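Local coordinates for protein amidase (PDB 5EWQ) that probably hydrolyses carboxylic acid amides to the carboxylic acid and ammonia, at residues E326-V331 against M450-E455; I315-S320 against K337-A342; E66-Y71 against F161-A166; A48-L53 against A217-G222; E258-A263 against V357-T362. All blocks are in the same frame, centred on the assembly; numbering follows the deposited sequence.

Contact 1: residues E326-V331 against M450-E455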
# COMPACT_ATOMS: atom_id res chain seq x y z
N GLU A 326 -16.83 -12.45 -20.12
CA GLU A 326 -17.70 -11.40 -20.62
C GLU A 326 -17.79 -10.23 -19.64
O GLU A 326 -18.16 -9.11 -20.02
CB GLU A 326 -19.10 -11.95 -20.90
N ASN A 327 -17.44 -10.48 -18.39
CA ASN A 327 -17.49 -9.46 -17.35
C ASN A 327 -16.36 -8.45 -17.48
O ASN A 327 -16.58 -7.24 -17.34
CB ASN A 327 -17.44 -10.12 -15.97
CG ASN A 327 -18.35 -9.43 -14.96
OD1 ASN A 327 -19.35 -8.83 -15.33
ND2 ASN A 327 -17.99 -9.52 -13.69
N ARG A 328 -15.15 -8.93 -17.76
CA ARG A 328 -13.98 -8.06 -17.87
C ARG A 328 -13.59 -7.79 -19.33
O ARG A 328 -12.58 -7.14 -19.59
CB ARG A 328 -12.78 -8.65 -17.13
CG ARG A 328 -12.98 -8.83 -15.63
CD ARG A 328 -11.66 -8.62 -14.90
NE ARG A 328 -11.42 -9.63 -13.88
CZ ARG A 328 -10.62 -10.68 -14.05
NH1 ARG A 328 -9.98 -10.85 -15.20
NH2 ARG A 328 -10.45 -11.56 -13.07
N LYS A 329 -14.38 -8.30 -20.26
CA LYS A 329 -14.07 -8.16 -21.69
C LYS A 329 -14.07 -6.71 -22.14
O LYS A 329 -13.23 -6.30 -22.94
CB LYS A 329 -15.07 -8.97 -22.52
N ALA A 330 -15.01 -5.93 -21.62
CA ALA A 330 -15.14 -4.52 -22.00
C ALA A 330 -14.01 -3.68 -21.40
O ALA A 330 -13.51 -2.75 -22.03
CB ALA A 330 -16.49 -3.98 -21.57
N VAL A 331 -13.62 -4.02 -20.17
CA VAL A 331 -12.57 -3.29 -19.48
C VAL A 331 -11.20 -3.57 -20.11
O VAL A 331 -10.42 -2.65 -20.34
CB VAL A 331 -12.52 -3.65 -17.98
CG1 VAL A 331 -11.44 -2.85 -17.27
CG2 VAL A 331 -13.87 -3.40 -17.34
N MSE A 450 -0.58 -5.81 -16.76
CA MSE A 450 -1.40 -6.96 -16.39
C MSE A 450 -2.75 -6.52 -15.85
O MSE A 450 -2.95 -5.34 -15.54
CB MSE A 450 -0.68 -7.80 -15.33
CG MSE A 450 -0.95 -7.35 -13.90
SE MSE A 450 0.15 -8.26 -12.58
CE MSE A 450 1.78 -7.22 -12.80
N ILE A 451 -3.68 -7.46 -15.75
CA ILE A 451 -4.97 -7.19 -15.13
C ILE A 451 -4.96 -7.67 -13.68
O ILE A 451 -4.72 -8.85 -13.41
CB ILE A 451 -6.13 -7.88 -15.88
CG1 ILE A 451 -6.25 -7.31 -17.30
CG2 ILE A 451 -7.44 -7.70 -15.13
CD1 ILE A 451 -7.41 -7.88 -18.08
N ASN A 452 -5.21 -6.74 -12.76
CA ASN A 452 -5.17 -7.03 -11.32
C ASN A 452 -3.83 -7.62 -10.89
O ASN A 452 -2.77 -7.08 -11.21
CB ASN A 452 -6.31 -7.96 -10.92
CG ASN A 452 -7.68 -7.34 -11.17
OD1 ASN A 452 -7.83 -6.12 -11.19
ND2 ASN A 452 -8.68 -8.19 -11.36
N ASN A 453 -3.88 -8.74 -10.17
CA ASN A 453 -2.66 -9.35 -9.63
C ASN A 453 -2.39 -10.74 -10.19
O ASN A 453 -1.95 -11.63 -9.46
CB ASN A 453 -2.74 -9.41 -8.11
CG ASN A 453 -3.87 -10.29 -7.61
OD1 ASN A 453 -4.91 -10.41 -8.26
ND2 ASN A 453 -3.67 -10.91 -6.46
N GLU A 454 -2.63 -10.92 -11.48
CA GLU A 454 -2.48 -12.23 -12.11
C GLU A 454 -1.02 -12.64 -12.29
O GLU A 454 -0.70 -13.83 -12.26
CB GLU A 454 -3.20 -12.25 -13.46
CG GLU A 454 -4.70 -12.07 -13.36
CD GLU A 454 -5.38 -11.98 -14.71
OE1 GLU A 454 -4.67 -12.06 -15.74
OE2 GLU A 454 -6.62 -11.83 -14.75
N GLU A 455 -0.14 -11.66 -12.49
CA GLU A 455 1.28 -11.95 -12.71
C GLU A 455 2.18 -11.10 -11.81
O GLU A 455 2.86 -10.20 -12.29
CB GLU A 455 1.65 -11.72 -14.17
CG GLU A 455 0.83 -12.53 -15.17
CD GLU A 455 1.04 -14.02 -15.03
OE1 GLU A 455 2.15 -14.43 -14.65
OE2 GLU A 455 0.09 -14.78 -15.31
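Arg328 reaches across to Glu454 through one terminal nitrogen, NH1 lying 3.5 Å from Glu454 OE2. This is a salt bridge of loose geometry, since the guanidinium and carboxylate planes are turned 51° from each other and the oxygen approaches obliquely. Asn452 meets the guanidinium differently: its ND2 sits over one face, 3.8 Å above the plane of the Arg328 group and displaced toward the rim, with the two planes 79° apart. Both groups carry N-H donors, so the meeting is van der Waals contact. The third neighbour is apolar, Ile451 CG2 standing 4.0 Å from Arg328 NH1. The arginine chain bends at chi2 and again at chi3 on its way to the strand end, whereas Glu454 is extended beyond CG and meets it from the opposite direction.

In the second shell, OD1 of Asn452 accepts a hydrogen bond from Gly481 N, which restrains the rotation of the amide and is consistent with ND2 lying over the guanidinium. Val480 of strand 479-485 touches both Arg328 and Ile451. Ile451 is buried while Glu454 is exposed, so the ion pair lies toward solvent and is probably screened.

The contact thus joins the turn leading into helix 329-341 to the C-terminal end of strand 447-451 and the loop that follows it, at one of the strands of the mixed, helix-flanked sheet that forms the core of the amidase fold.

Contact 2: residues I315-S320 against K337-A342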
# COMPACT_ATOMS: atom_id res chain seq x y z
N ILE A 315 4.80 -1.56 -24.77
CA ILE A 315 4.22 -2.27 -23.63
C ILE A 315 3.77 -3.68 -24.02
O ILE A 315 2.97 -3.85 -24.94
CB ILE A 315 3.02 -1.51 -23.03
CG1 ILE A 315 3.48 -0.19 -22.40
CG2 ILE A 315 2.32 -2.36 -21.99
CD1 ILE A 315 3.47 0.99 -23.35
N GLY A 316 4.28 -4.68 -23.31
CA GLY A 316 3.90 -6.06 -23.54
C GLY A 316 2.72 -6.47 -22.68
O GLY A 316 2.78 -6.41 -21.45
N LEU A 317 1.65 -6.91 -23.32
CA LEU A 317 0.43 -7.29 -22.62
C LEU A 317 0.56 -8.66 -21.97
O LEU A 317 1.08 -9.60 -22.57
CB LEU A 317 -0.77 -7.29 -23.57
CG LEU A 317 -1.52 -5.97 -23.79
CD1 LEU A 317 -0.62 -4.90 -24.39
CD2 LEU A 317 -2.74 -6.20 -24.66
N LEU A 318 0.09 -8.77 -20.73
CA LEU A 318 0.11 -10.03 -20.00
C LEU A 318 -1.30 -10.61 -19.89
O LEU A 318 -1.55 -11.51 -19.09
CB LEU A 318 0.72 -9.85 -18.61
CG LEU A 318 2.14 -9.29 -18.58
CD1 LEU A 318 2.68 -9.26 -17.16
CD2 LEU A 318 3.05 -10.10 -19.49
N PHE A 319 -2.21 -10.09 -20.70
CA PHE A 319 -3.59 -10.56 -20.72
C PHE A 319 -4.13 -10.61 -22.14
O PHE A 319 -3.66 -9.88 -23.02
CB PHE A 319 -4.48 -9.66 -19.84
CG PHE A 319 -4.59 -8.25 -20.34
CD1 PHE A 319 -3.68 -7.28 -19.95
CD2 PHE A 319 -5.62 -7.88 -21.19
CE1 PHE A 319 -3.79 -5.98 -20.40
CE2 PHE A 319 -5.74 -6.58 -21.65
CZ PHE A 319 -4.82 -5.63 -21.25
N SER A 320 -5.12 -11.46 -22.36
CA SER A 320 -5.76 -11.57 -23.66
C SER A 320 -7.25 -11.24 -23.56
O SER A 320 -7.96 -11.81 -22.73
CB SER A 320 -5.57 -12.97 -24.25
OG SER A 320 -5.99 -13.96 -23.34
N LYS A 337 -7.10 -0.05 -26.07
CA LYS A 337 -7.45 1.17 -26.79
C LYS A 337 -6.73 2.38 -26.21
O LYS A 337 -6.09 3.13 -26.95
CB LYS A 337 -8.96 1.40 -26.76
CG LYS A 337 -9.40 2.72 -27.36
CD LYS A 337 -10.91 2.89 -27.30
CE LYS A 337 -11.33 4.27 -27.78
NZ LYS A 337 -10.90 4.54 -29.18
N ASP A 338 -6.83 2.56 -24.90
CA ASP A 338 -6.21 3.70 -24.23
C ASP A 338 -4.69 3.69 -24.38
O ASP A 338 -4.07 4.75 -24.46
CB ASP A 338 -6.58 3.70 -22.74
CG ASP A 338 -8.05 4.01 -22.52
OD1 ASP A 338 -8.64 4.74 -23.34
OD2 ASP A 338 -8.62 3.51 -21.52
N LEU A 339 -4.10 2.50 -24.42
CA LEU A 339 -2.66 2.37 -24.64
C LEU A 339 -2.31 2.75 -26.08
O LEU A 339 -1.32 3.44 -26.32
CB LEU A 339 -2.19 0.95 -24.33
CG LEU A 339 -2.13 0.56 -22.85
CD1 LEU A 339 -1.68 -0.88 -22.69
CD2 LEU A 339 -1.21 1.50 -22.08
N GLN A 340 -3.12 2.28 -27.02
CA GLN A 340 -2.92 2.60 -28.43
C GLN A 340 -3.24 4.06 -28.72
O GLN A 340 -2.54 4.72 -29.49
CB GLN A 340 -3.79 1.69 -29.31
CG GLN A 340 -3.33 0.25 -29.36
CD GLN A 340 -4.29 -0.64 -30.12
OE1 GLN A 340 -5.46 -0.31 -30.30
NE2 GLN A 340 -3.80 -1.79 -30.59
N ASP A 341 -4.30 4.56 -28.09
CA ASP A 341 -4.74 5.94 -28.30
C ASP A 341 -3.70 6.93 -27.78
O ASP A 341 -3.60 8.05 -28.27
CB ASP A 341 -6.08 6.19 -27.61
CG ASP A 341 -7.01 7.06 -28.43
OD1 ASP A 341 -8.22 6.75 -28.49
OD2 ASP A 341 -6.53 8.06 -29.01
N ALA A 342 -2.92 6.50 -26.80
CA ALA A 342 -1.85 7.32 -26.25
C ALA A 342 -0.61 7.25 -27.13
O ALA A 342 0.31 8.06 -26.99
CB ALA A 342 -1.52 6.89 -24.83
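Leu339 supplies the helix side of an apolar contact with Ile315 and Leu317 of the strand. A single methyl does the touching: Leu339 CD1 lies 4.3 Å from Ile315 CG2, and the same Leu339 CD1 is 4.5 Å from Leu317 CD1. Ile315 and Leu317 are two residues apart on an extended chain, so both point toward the helix, with Gly316 between them, and the leucine methyl is received by the pair. The nearest CA atoms, Ile315 CA and Leu339 CA, are 8.4 Å apart, a distance filled by side chains. All three touching residues are buried.

Within the two segments, the side-chain polar pairing is on the helix. Lys337 NZ and Asp341 OD1 form a salt bridge of 3.5 Å one turn apart on an exposed face, alongside the backbone hydrogen bond from Asp341 N to Lys337 O. Asp338, by contrast, pairs with Lys334 on the preceding turn.

Helix 329-341 is the crossover of a beta-alpha-beta unit that leads from strand 314-317 to the parallel strand 345-347. Leu346 of that second strand touches both Leu317 and Leu339, while Ile315 also leans on Val449 of strand 447-451, the sheet neighbour on the other side.

Contact 3: residues E66-Y71 against F161-A166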
# COMPACT_ATOMS: atom_id res chain seq x y z
N GLU A 66 -7.49 22.61 8.93
CA GLU A 66 -8.79 22.34 8.32
C GLU A 66 -8.75 21.05 7.51
O GLU A 66 -9.70 20.27 7.54
CB GLU A 66 -9.21 23.51 7.42
CG GLU A 66 -9.59 24.77 8.16
CD GLU A 66 -9.94 25.91 7.23
OE1 GLU A 66 -9.02 26.42 6.55
OE2 GLU A 66 -11.12 26.29 7.16
N LEU A 67 -7.65 20.84 6.80
CA LEU A 67 -7.48 19.64 5.98
C LEU A 67 -7.50 18.38 6.83
O LEU A 67 -8.12 17.38 6.47
CB LEU A 67 -6.16 19.72 5.20
CG LEU A 67 -5.85 18.54 4.28
CD1 LEU A 67 -6.91 18.39 3.21
CD2 LEU A 67 -4.47 18.69 3.66
N THR A 68 -6.83 18.44 7.98
CA THR A 68 -6.80 17.32 8.90
C THR A 68 -8.17 17.08 9.53
O THR A 68 -8.59 15.94 9.73
CB THR A 68 -5.75 17.54 10.02
OG1 THR A 68 -4.47 17.77 9.43
CG2 THR A 68 -5.67 16.33 10.94
N SER A 69 -8.87 18.18 9.82
CA SER A 69 -10.19 18.11 10.44
C SER A 69 -11.20 17.38 9.55
O SER A 69 -12.01 16.60 10.04
CB SER A 69 -10.70 19.51 10.76
OG SER A 69 -10.96 20.25 9.58
N ILE A 70 -11.13 17.65 8.25
CA ILE A 70 -12.04 17.03 7.29
C ILE A 70 -11.86 15.52 7.25
O ILE A 70 -12.83 14.77 7.31
CB ILE A 70 -11.84 17.60 5.87
CG1 ILE A 70 -12.16 19.10 5.85
CG2 ILE A 70 -12.71 16.86 4.87
CD1 ILE A 70 -11.92 19.75 4.51
N TYR A 71 -10.61 15.08 7.17
CA TYR A 71 -10.29 13.66 7.11
C TYR A 71 -10.74 12.94 8.38
O TYR A 71 -11.37 11.88 8.30
CB TYR A 71 -8.79 13.46 6.90
CG TYR A 71 -8.33 13.84 5.51
CD1 TYR A 71 -9.07 13.47 4.39
CD2 TYR A 71 -7.17 14.58 5.31
CE1 TYR A 71 -8.66 13.81 3.12
CE2 TYR A 71 -6.76 14.92 4.04
CZ TYR A 71 -7.50 14.54 2.95
OH TYR A 71 -7.10 14.88 1.68
N PHE A 161 3.29 14.44 7.95
CA PHE A 161 3.07 13.85 9.26
C PHE A 161 2.10 12.68 9.17
O PHE A 161 1.25 12.64 8.27
CB PHE A 161 2.54 14.90 10.25
CG PHE A 161 1.12 15.33 9.99
CD1 PHE A 161 0.84 16.28 9.03
CD2 PHE A 161 0.08 14.78 10.72
CE1 PHE A 161 -0.47 16.67 8.79
CE2 PHE A 161 -1.23 15.17 10.49
CZ PHE A 161 -1.50 16.12 9.52
N VAL A 162 2.22 11.74 10.09
CA VAL A 162 1.36 10.56 10.09
C VAL A 162 -0.01 10.87 10.69
O VAL A 162 -0.13 11.12 11.89
CB VAL A 162 2.00 9.39 10.86
CG1 VAL A 162 1.11 8.16 10.78
CG2 VAL A 162 3.38 9.09 10.30
N LEU A 163 -1.04 10.85 9.85
CA LEU A 163 -2.41 11.09 10.29
C LEU A 163 -2.92 9.94 11.14
O LEU A 163 -3.58 10.15 12.16
CB LEU A 163 -3.33 11.31 9.09
CG LEU A 163 -4.82 11.45 9.39
CD1 LEU A 163 -5.08 12.68 10.25
CD2 LEU A 163 -5.62 11.51 8.10
N GLY A 164 -2.62 8.72 10.72
CA GLY A 164 -3.04 7.53 11.43
C GLY A 164 -2.53 6.26 10.77
O GLY A 164 -1.63 6.31 9.94
N LYS A 165 -3.10 5.12 11.15
CA LYS A 165 -2.68 3.85 10.58
C LYS A 165 -3.85 3.10 9.95
O LYS A 165 -4.99 3.20 10.40
CB LYS A 165 -2.00 2.99 11.65
CG LYS A 165 -0.68 3.58 12.12
CD LYS A 165 0.04 2.66 13.10
CE LYS A 165 1.40 3.24 13.46
NZ LYS A 165 2.13 2.40 14.45
N ALA A 166 -3.55 2.34 8.90
CA ALA A 166 -4.58 1.69 8.10
C ALA A 166 -4.74 0.21 8.45
O ALA A 166 -3.78 -0.45 8.87
CB ALA A 166 -4.26 1.84 6.63
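Thr68 of helix 64-79 packs on Phe161 and Leu163 of strand 161-166, and Tyr71 on Leu163, in a helix-on-sheet layer of the amidase alpha/beta fold. The short segments run almost parallel, 9° apart, with axes 10.6 Å from each other at closest approach.

Phe161 adopts the crowded position for its ring, CG lying between the backbone N and the carbonyl carbon (chi1 72°). Although its first bond does not aim at the helix, this torsion carries the far end of the ring there, and CZ comes 3.4 Å from Thr68 OG1. The oxygen stands at the ring edge, near its plane. The polar need of that hydroxyl is met within its own helix, by a hydrogen bond with Tyr64 O one turn back. Thr68 thus splits its two branches: OG1 stays beside the backbone N, where Tyr64 O can be reached, and CG2 lies anti to that nitrogen, 3.8 Å from Leu163 CD1. Thr68 and Leu163 run alongside each other, pointing opposite ways.

Pro118 of strand 118-122 touches Phe161, Leu163 and Tyr71 alike, and Leu102 of helix 95-104 adds to the packing of the phenylalanine ring.

Leu163 spreads its methyls between two helix residues: CD1 serves Thr68, and CD2 rests 3.9 Å from Tyr71 CB.

Contact 4: residues A48-L53 against A217-G222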
# COMPACT_ATOMS: atom_id res chain seq x y z
N ALA A 48 -9.41 15.77 -4.66
CA ALA A 48 -8.43 16.76 -5.10
C ALA A 48 -7.01 16.23 -4.89
O ALA A 48 -6.71 15.62 -3.87
CB ALA A 48 -8.62 18.08 -4.37
N THR A 49 -6.14 16.47 -5.87
CA THR A 49 -4.76 16.01 -5.79
C THR A 49 -3.97 16.84 -4.79
O THR A 49 -4.47 17.84 -4.26
CB THR A 49 -4.06 16.08 -7.16
OG1 THR A 49 -3.90 17.45 -7.56
CG2 THR A 49 -4.88 15.35 -8.22
N VAL A 50 -2.74 16.42 -4.52
CA VAL A 50 -1.88 17.12 -3.57
C VAL A 50 -1.55 18.53 -4.05
O VAL A 50 -1.60 19.48 -3.27
CB VAL A 50 -0.56 16.35 -3.33
CG1 VAL A 50 0.36 17.13 -2.42
CG2 VAL A 50 -0.86 14.97 -2.75
N ASP A 51 -1.24 18.66 -5.33
CA ASP A 51 -0.92 19.96 -5.92
C ASP A 51 -2.10 20.93 -5.80
O ASP A 51 -1.90 22.13 -5.62
CB ASP A 51 -0.52 19.80 -7.39
CG ASP A 51 0.83 19.14 -7.55
OD1 ASP A 51 1.78 19.54 -6.85
OD2 ASP A 51 0.95 18.21 -8.38
N GLU A 52 -3.31 20.40 -5.92
CA GLU A 52 -4.51 21.23 -5.81
C GLU A 52 -4.77 21.64 -4.37
O GLU A 52 -5.29 22.72 -4.11
CB GLU A 52 -5.72 20.48 -6.37
CG GLU A 52 -5.61 20.15 -7.85
CD GLU A 52 -6.80 19.37 -8.37
OE1 GLU A 52 -7.80 19.23 -7.62
OE2 GLU A 52 -6.75 18.89 -9.52
N LEU A 53 -4.40 20.77 -3.43
CA LEU A 53 -4.56 21.06 -2.01
C LEU A 53 -3.61 22.17 -1.57
O LEU A 53 -3.94 22.97 -0.70
CB LEU A 53 -4.33 19.81 -1.17
CG LEU A 53 -5.38 18.70 -1.27
CD1 LEU A 53 -4.98 17.50 -0.44
CD2 LEU A 53 -6.74 19.22 -0.85
N ALA A 217 -7.58 10.25 3.46
CA ALA A 217 -6.21 10.75 3.44
C ALA A 217 -5.77 11.00 2.01
O ALA A 217 -6.24 10.32 1.09
CB ALA A 217 -5.28 9.76 4.13
N PRO A 218 -4.88 11.97 1.80
CA PRO A 218 -4.38 12.25 0.45
C PRO A 218 -3.44 11.15 -0.03
O PRO A 218 -3.51 10.73 -1.19
CB PRO A 218 -3.62 13.57 0.61
CG PRO A 218 -3.99 14.10 1.96
CD PRO A 218 -4.31 12.90 2.79
N LEU A 219 -2.58 10.68 0.87
CA LEU A 219 -1.59 9.67 0.54
C LEU A 219 -1.58 8.55 1.57
O LEU A 219 -2.07 8.72 2.68
CB LEU A 219 -0.20 10.30 0.43
CG LEU A 219 -0.08 11.46 -0.55
CD1 LEU A 219 1.29 12.10 -0.46
CD2 LEU A 219 -0.36 10.99 -1.96
N ALA A 220 -1.01 7.41 1.20
CA ALA A 220 -0.94 6.26 2.10
C ALA A 220 0.27 5.39 1.82
O ALA A 220 0.76 5.34 0.69
CB ALA A 220 -2.22 5.45 2.01
N VAL A 221 0.74 4.69 2.85
CA VAL A 221 1.88 3.80 2.71
C VAL A 221 1.46 2.34 2.91
O VAL A 221 0.82 2.00 3.90
CB VAL A 221 2.99 4.14 3.72
CG1 VAL A 221 4.14 3.15 3.61
CG2 VAL A 221 3.48 5.56 3.51
N GLY A 222 1.82 1.50 1.95
CA GLY A 222 1.53 0.08 2.04
C GLY A 222 2.78 -0.77 1.93
O GLY A 222 3.84 -0.28 1.55
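The first turn of helix 50-58 brings Val50 and Leu53 against Pro218 and Leu219, where the chain enters strand 219-223, and the nearest CA atoms are those of Val50 and Pro218, 6.8 Å apart. The N-terminal turn of the helix thus packs against the start of a strand in the central mixed sheet of the amidase fold, with all four touching residues buried.

Val50 meets Leu219 methyl to methyl, CG2 of the valine lying 4.1 Å from CD2 of the leucine, and the two side chains run roughly perpendicular. The first bond of Leu219 does not face the helix; its CG, anti to the carbonyl carbon (chi1 -55°), lets the branched end swing over to Val50. Leu219 also touches Leu276 of helix 270-280.

The amino end of the turn is capped, though weakly, by Thr49: Glu52 N makes a long capping bond of 3.4 Å to Thr49 OG1, while Val50 N is taken by Asp272 OD1. Together these occupy two of the amides at the start of the helix.

One turn beyond, Leu53 points toward the other segment and sets CD1 against the proline ring, 4.3 Å from Pro218 CG.

Contact 5: residues E258-A263 against V357-T362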
# COMPACT_ATOMS: atom_id res chain seq x y z
N GLU A 258 11.80 -10.90 4.54
CA GLU A 258 12.70 -9.81 4.16
C GLU A 258 13.30 -10.00 2.76
O GLU A 258 13.85 -9.06 2.19
CB GLU A 258 13.82 -9.68 5.19
CG GLU A 258 13.33 -9.29 6.57
CD GLU A 258 14.45 -9.19 7.59
OE1 GLU A 258 14.16 -8.88 8.76
OE2 GLU A 258 15.62 -9.42 7.21
N THR A 259 13.18 -11.21 2.22
CA THR A 259 13.57 -11.48 0.85
C THR A 259 12.69 -10.69 -0.12
O THR A 259 13.17 -10.16 -1.13
CB THR A 259 13.47 -12.98 0.52
OG1 THR A 259 14.32 -13.73 1.39
CG2 THR A 259 13.88 -13.25 -0.93
N LEU A 260 11.41 -10.59 0.20
CA LEU A 260 10.43 -9.98 -0.70
C LEU A 260 9.82 -8.69 -0.15
O LEU A 260 9.25 -7.91 -0.90
CB LEU A 260 9.32 -10.98 -1.02
CG LEU A 260 9.77 -12.34 -1.55
CD1 LEU A 260 8.57 -13.26 -1.74
CD2 LEU A 260 10.54 -12.19 -2.84
N ASP A 261 9.95 -8.48 1.16
CA ASP A 261 9.33 -7.33 1.82
C ASP A 261 9.76 -6.00 1.22
O ASP A 261 10.94 -5.79 0.91
CB ASP A 261 9.66 -7.34 3.32
CG ASP A 261 8.91 -8.41 4.08
OD1 ASP A 261 7.87 -8.89 3.57
OD2 ASP A 261 9.35 -8.78 5.19
N THR A 262 8.79 -5.10 1.05
CA THR A 262 9.06 -3.76 0.55
C THR A 262 7.90 -2.83 0.89
O THR A 262 6.78 -3.27 1.12
CB THR A 262 9.29 -3.76 -0.98
OG1 THR A 262 9.67 -2.45 -1.40
CG2 THR A 262 8.02 -4.18 -1.71
N ALA A 263 8.18 -1.53 0.93
CA ALA A 263 7.16 -0.54 1.25
C ALA A 263 6.98 0.44 0.09
O ALA A 263 7.94 1.05 -0.37
CB ALA A 263 7.52 0.21 2.52
N VAL A 357 10.05 -20.79 -9.67
CA VAL A 357 9.95 -19.59 -8.85
C VAL A 357 9.06 -19.85 -7.64
O VAL A 357 7.83 -19.78 -7.73
CB VAL A 357 9.39 -18.40 -9.65
CG1 VAL A 357 9.39 -17.14 -8.79
CG2 VAL A 357 10.22 -18.18 -10.91
N ASP A 358 9.68 -20.15 -6.51
CA ASP A 358 8.95 -20.49 -5.29
C ASP A 358 8.57 -19.25 -4.50
O ASP A 358 9.25 -18.22 -4.56
CB ASP A 358 9.79 -21.43 -4.42
CG ASP A 358 9.10 -21.80 -3.12
OD1 ASP A 358 8.38 -22.82 -3.10
OD2 ASP A 358 9.28 -21.07 -2.12
N ASN A 359 7.46 -19.34 -3.76
CA ASN A 359 6.99 -18.24 -2.95
C ASN A 359 6.64 -18.68 -1.53
O ASN A 359 6.99 -18.02 -0.55
CB ASN A 359 5.76 -17.59 -3.60
CG ASN A 359 5.36 -16.29 -2.93
OD1 ASN A 359 6.20 -15.58 -2.38
ND2 ASN A 359 4.07 -15.98 -2.97
N LEU A 360 5.96 -19.82 -1.42
CA LEU A 360 5.46 -20.31 -0.14
C LEU A 360 6.58 -20.77 0.80
O LEU A 360 6.61 -20.38 1.97
CB LEU A 360 4.48 -21.46 -0.36
CG LEU A 360 3.24 -21.12 -1.20
CD1 LEU A 360 2.28 -22.30 -1.24
CD2 LEU A 360 2.55 -19.88 -0.67
N GLN A 361 7.48 -21.60 0.29
CA GLN A 361 8.58 -22.12 1.10
C GLN A 361 9.51 -21.00 1.56
O GLN A 361 10.10 -21.07 2.64
CB GLN A 361 9.38 -23.17 0.32
CG GLN A 361 8.61 -24.45 0.05
CD GLN A 361 9.46 -25.49 -0.66
OE1 GLN A 361 10.59 -25.22 -1.08
NE2 GLN A 361 8.92 -26.70 -0.81
N THR A 362 9.63 -19.97 0.73
CA THR A 362 10.41 -18.79 1.07
C THR A 362 9.80 -18.08 2.28
O THR A 362 10.50 -17.52 3.11
CB THR A 362 10.50 -17.81 -0.12
OG1 THR A 362 11.00 -18.50 -1.27
CG2 THR A 362 11.43 -16.64 0.21
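Leu260 meets Asn359, and Thr362 meets Thr259; Leu260 and Thr362 each bury 41 Å² in the contact, Asn359 a further 23 Å². Leu260 lies in the loop before strand 263-267 and points toward the start of helix 360-377. Its CD1 comes to 3.4 Å from Asn359 OD1, methyl against amide oxygen, and the two side chains meet at a slant. Asn359 has its CG anti to the backbone N (chi1 -170°), which swings the amide out to the leucine. A weak hydrogen bond from Thr226 OG1 reaches the same OD1, so the oxygen is not left to the methyl alone.

Thr362 meets Thr259 by carbon, its CG2 being 4.2 Å from Thr259 CB. Its other branch turns to its own segment: OG1 donates to Asp358 OD2 over 3.2 Å, using the anti lone pair of that carboxylate oxygen. Thr362 N gives a second bond, also to Asp358 OD2, at 3.1 Å. Asn359 occupies the N-cap position yet makes no capping bond, and the aspartate before it receives these two donors. The carboxylate at this amino end would probably be stabilised by the helix dipole.

Between the two segments the chemistry is therefore carbon against carbon or carbonyl. Thr259 OG1 bonds Glu366 OE1 and Glu258 N bonds Asn370 OD1, consistent with a loop fitted here by van der Waals contact and given direction by polar bonds farther along the helix.

The contacts form two close pairs and a fifth. Contacts 1 and 2, with centres 12 Å apart, share helix 329-341 and use the neighbouring strands 447-451 and 314-317; Phe319 and Ile451 pack between them. Contacts 3 and 4, centres 11 Å apart, use the successive helices 64-79 and 50-58, with Tyr71 lying against Pro218 and Leu53. The pairs sit toward different ends of one mixed sheet, the centres of contacts 1 and 3 being about 33 Å apart. Contact 5 touches contact 4 through Gly222 and Ala263. Along the chain, contact 4 encloses contact 3 and both close before contact 5 opens; contact 5 spans contact 2 and interlaces with contact 1. The sheet thus links sequence-distant regions.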